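Local coordinates for glutathione s-transferase protein (Ralstonia solanacearum, PDB 3TOU), which binds glutathione and probably acts as a glutathione transferase, joining the thiol of glutathione to electrophilic substrates, at residues I126-Q129 against H130-D134; E180-A183 against N184-A187. All blocks are in the same frame, centred on the assembly; numbering follows the deposited sequence.

Interaction 1 (126-129 with 130-134) lies on helix 123-144, and interaction 2 (180-183 with 184-187) on the later turn between helices 178-181 and 183-193; their centres are about 19 Å apart. The two touch where D134 OD1 packs at 3.6 Å from Q181 OE1, and H182 of interaction 2 reaches further along helix 123-144. Only interaction 1 meets glutathione: R128 and K132 hold O32 of a ligand that otherwise sits in the pocket of the second subunit. Interaction 2 lies away from the ligand sites, where the turn packs on helix 123-144 between D134 and S141.

Interaction 1 of 2, residues I126-Q129 against H130-D134; sequences ITRQ and HHKID. With GSH (glutathione), chain E.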
# COMPACT_ATOMS: atom_id res chain seq x y z
N ILE A 126 -20.21 -0.58 2.56
CA ILE A 126 -19.96 -0.88 3.98
C ILE A 126 -19.83 -2.39 4.19
O ILE A 126 -18.90 -2.85 4.85
CB ILE A 126 -21.06 -0.24 4.89
CG1 ILE A 126 -20.92 1.28 4.91
CG2 ILE A 126 -20.97 -0.75 6.32
CD1 ILE A 126 -22.19 2.01 5.39
N THR A 127 -20.75 -3.15 3.60
CA THR A 127 -20.76 -4.61 3.64
C THR A 127 -19.48 -5.19 3.03
O THR A 127 -18.87 -6.11 3.59
CB THR A 127 -22.02 -5.16 2.92
OG1 THR A 127 -23.18 -4.64 3.58
CG2 THR A 127 -22.07 -6.68 2.94
N ARG A 128 -19.08 -4.63 1.89
CA ARG A 128 -17.89 -5.08 1.17
C ARG A 128 -16.63 -4.93 2.02
O ARG A 128 -15.81 -5.86 2.10
CB ARG A 128 -17.75 -4.30 -0.13
CG ARG A 128 -16.52 -4.66 -0.92
CD ARG A 128 -16.45 -3.82 -2.18
NE ARG A 128 -15.71 -4.57 -3.18
CZ ARG A 128 -16.25 -5.42 -4.05
NH1 ARG A 128 -17.57 -5.60 -4.12
NH2 ARG A 128 -15.47 -6.06 -4.89
N GLN A 129 -16.49 -3.78 2.67
CA GLN A 129 -15.32 -3.55 3.52
C GLN A 129 -15.33 -4.47 4.75
O GLN A 129 -14.29 -5.03 5.11
CB GLN A 129 -15.18 -2.07 3.90
CG GLN A 129 -15.10 -1.11 2.69
CD GLN A 129 -14.16 -1.56 1.58
OE1 GLN A 129 -14.50 -1.51 0.39
NE2 GLN A 129 -12.96 -1.98 1.95
N HIS A 130 -16.50 -4.66 5.37
CA HIS A 130 -16.59 -5.59 6.50
C HIS A 130 -16.27 -7.03 6.09
O HIS A 130 -15.73 -7.79 6.89
CB HIS A 130 -17.95 -5.52 7.19
CG HIS A 130 -18.03 -4.45 8.24
ND1 HIS A 130 -17.40 -4.56 9.46
CD2 HIS A 130 -18.63 -3.24 8.23
CE1 HIS A 130 -17.62 -3.47 10.16
NE2 HIS A 130 -18.36 -2.65 9.45
N HIS A 131 -16.61 -7.38 4.86
CA HIS A 131 -16.31 -8.72 4.35
C HIS A 131 -14.80 -8.90 4.24
O HIS A 131 -14.26 -9.93 4.62
CB HIS A 131 -17.01 -8.96 3.01
CG HIS A 131 -16.85 -10.35 2.49
ND1 HIS A 131 -16.65 -10.61 1.15
CD2 HIS A 131 -16.83 -11.55 3.12
CE1 HIS A 131 -16.53 -11.92 0.98
NE2 HIS A 131 -16.63 -12.51 2.15
N LYS A 132 -14.11 -7.86 3.76
CA LYS A 132 -12.65 -7.87 3.69
C LYS A 132 -12.00 -8.04 5.05
O LYS A 132 -11.06 -8.81 5.20
CB LYS A 132 -12.12 -6.60 3.02
CG LYS A 132 -12.43 -6.51 1.55
CD LYS A 132 -11.75 -5.29 0.92
CE LYS A 132 -12.33 -4.97 -0.46
NZ LYS A 132 -12.40 -6.18 -1.36
N ILE A 133 -12.51 -7.32 6.04
CA ILE A 133 -11.96 -7.42 7.40
C ILE A 133 -12.15 -8.83 7.95
O ILE A 133 -11.20 -9.42 8.48
CB ILE A 133 -12.60 -6.39 8.34
CG1 ILE A 133 -12.19 -4.98 7.91
CG2 ILE A 133 -12.18 -6.63 9.81
CD1 ILE A 133 -13.01 -3.89 8.57
N ASP A 134 -13.36 -9.37 7.79
CA ASP A 134 -13.67 -10.71 8.26
C ASP A 134 -12.73 -11.75 7.64
O ASP A 134 -12.16 -12.57 8.35
CB ASP A 134 -15.14 -11.05 7.94
CG ASP A 134 -15.63 -12.30 8.67
OD1 ASP A 134 -15.40 -12.43 9.89
OD2 ASP A 134 -16.26 -13.15 8.02
N1 GSH E . -2.93 -2.60 -3.02
CA1 GSH E . -3.44 -3.44 -4.11
C1 GSH E . -2.32 -3.75 -5.08
O11 GSH E . -1.35 -2.96 -5.20
O12 GSH E . -2.30 -4.81 -5.76
CB1 GSH E . -4.63 -2.76 -4.80
CG1 GSH E . -5.29 -3.77 -5.74
CD1 GSH E . -6.70 -3.35 -6.12
OE1 GSH E . -7.38 -2.46 -5.29
N2 GSH E . -7.23 -3.84 -7.24
CA2 GSH E . -8.62 -3.59 -7.63
C2 GSH E . -9.53 -4.46 -6.84
O2 GSH E . -9.23 -5.81 -6.87
CB2 GSH E . -8.85 -3.97 -9.09
SG2 GSH E . -8.02 -2.77 -10.14
N3 GSH E . -10.58 -3.94 -6.18
CA3 GSH E . -11.62 -4.82 -5.67
C3 GSH E . -12.07 -4.49 -4.28
O31 GSH E . -11.48 -3.62 -3.62
O32 GSH E . -13.05 -5.07 -3.79
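The I126-H130 bond is one of four consecutive i to i+4 backbone bonds within helix 123-144: H130 N donates to I126 O at 3.1 Å with an N-H...O angle of 166°, and H131, K132 and I133 bond in the same way to T127, R128 and Q129. One turn apart, R128 and K132 therefore project on the same side of the helix. With CG anti to the backbone N (chi1 178°) and the chain extended as far as NE, R128 carries its guanidinium well out from the axis. GSH O32, an oxygen of the glycine carboxylate, lies at the edge of that group near its plane, 2.8 Å from R128 NE and 2.8 Å from R128 NH2. K132, bent at its last torsion (chi4 -50°), brings NZ to 2.7 Å from the same GSH O32. Three nitrogen donors thus grip one oxygen, and the carboxylate would offset the proximity of the two cations. Long basic chains suit the span from helix to carboxylate. R128 NH2 and K132 NZ also bond V35 O and L48 O, respectively, of the second subunit. Q129 runs beside K132, its NE2 3.7 Å from K132 CD. I126 CG2 lies 3.9 Å from H130 CD2, in the plane of the imidazole at its edge. Q129 and H130 pack on A105 and L109 of helix 86-114. The glutathione is also held by K50, V51, D64 and S65 of the second subunit, so this helix completes a binding site across the dimer interface, an arrangement known from other glutathione transferases.

Interaction 2 of 2, residues E180-A183 against N184-A187; sequences EQHA and NLAA
H182 and L185 make the main nonpolar contact of this turn, running alongside each other in a common direction. L185 CG and L185 CD1 each come within 3.8 Å of H182 CB, and L185 CD1 also approaches the imidazole obliquely, 4.1 Å from H182 CG. The flat ring of H182 suits its place, since Q181 CB can sit above one face, displaced from the ring centre. A branched aliphatic chain suits the buried place of L185, which also touches W178, while the side chain of H182 packs on L137, K138 and S141 of helix 123-144. By its position the turn is a helix-to-helix junction of the C-terminal helical domain: H182 leaves helix 178-181 and is at once the N-cap residue of helix 183-193. Backbone bonds start the new helix, A186 N donating to H182 O at 3.1 Å and A187 N to A183 O at 3.0 Å. Alanine, with its high helix propensity, suits this first turn; A186 CB lies 3.5 Å from A183 O. N184, its CG between backbone N and carbonyl carbon (chi1 68°), stands beside H182, OD1 4.0 Å from H182 CB; its OD1 bonds S141 OG and its ND2 bonds A145 O.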
# COMPACT_ATOMS: atom_id res chain seq x y z
N GLU A 180 -13.10 -13.23 20.05
CA GLU A 180 -14.01 -14.38 20.17
C GLU A 180 -13.91 -15.31 18.96
O GLU A 180 -13.91 -16.54 19.11
CB GLU A 180 -15.46 -13.93 20.43
CG GLU A 180 -16.55 -14.85 19.85
CD GLU A 180 -17.60 -15.26 20.87
OE1 GLU A 180 -18.74 -14.77 20.78
OE2 GLU A 180 -17.27 -16.08 21.76
N GLN A 181 -13.80 -14.72 17.77
CA GLN A 181 -13.64 -15.49 16.53
C GLN A 181 -12.31 -16.25 16.47
O GLN A 181 -12.26 -17.37 15.98
CB GLN A 181 -13.74 -14.57 15.31
CG GLN A 181 -15.13 -14.00 15.01
CD GLN A 181 -15.07 -12.72 14.17
OE1 GLN A 181 -14.23 -12.58 13.28
NE2 GLN A 181 -15.96 -11.78 14.47
N HIS A 182 -11.23 -15.62 16.97
CA HIS A 182 -9.87 -16.12 16.75
C HIS A 182 -9.04 -16.06 18.03
O HIS A 182 -8.36 -15.07 18.30
CB HIS A 182 -9.19 -15.35 15.60
CG HIS A 182 -9.99 -15.31 14.34
ND1 HIS A 182 -10.30 -16.45 13.62
CD2 HIS A 182 -10.57 -14.28 13.68
CE1 HIS A 182 -11.02 -16.11 12.57
NE2 HIS A 182 -11.20 -14.80 12.58
N ALA A 183 -9.11 -17.14 18.81
CA ALA A 183 -8.35 -17.29 20.05
C ALA A 183 -6.86 -17.03 19.86
O ALA A 183 -6.23 -16.39 20.70
CB ALA A 183 -8.58 -18.68 20.66
N ASN A 184 -6.29 -17.53 18.76
CA ASN A 184 -4.85 -17.36 18.57
C ASN A 184 -4.46 -15.88 18.34
O ASN A 184 -3.42 -15.44 18.83
CB ASN A 184 -4.27 -18.32 17.53
CG ASN A 184 -4.74 -18.06 16.09
OD1 ASN A 184 -5.75 -17.40 15.83
ND2 ASN A 184 -3.99 -18.61 15.14
N LEU A 185 -5.33 -15.13 17.68
CA LEU A 185 -5.12 -13.67 17.53
C LEU A 185 -5.28 -12.92 18.84
O LEU A 185 -4.54 -11.97 19.11
CB LEU A 185 -6.04 -13.08 16.46
CG LEU A 185 -5.86 -13.60 15.02
CD1 LEU A 185 -6.76 -12.83 14.04
CD2 LEU A 185 -4.38 -13.51 14.58
N ALA A 186 -6.23 -13.35 19.67
CA ALA A 186 -6.41 -12.77 21.00
C ALA A 186 -5.14 -12.91 21.83
O ALA A 186 -4.69 -11.94 22.44
CB ALA A 186 -7.62 -13.40 21.73
N ALA A 187 -4.56 -14.11 21.83
CA ALA A 187 -3.33 -14.42 22.55
C ALA A 187 -2.14 -13.65 21.97
O ALA A 187 -1.33 -13.10 22.73
CB ALA A 187 -3.05 -15.92 22.51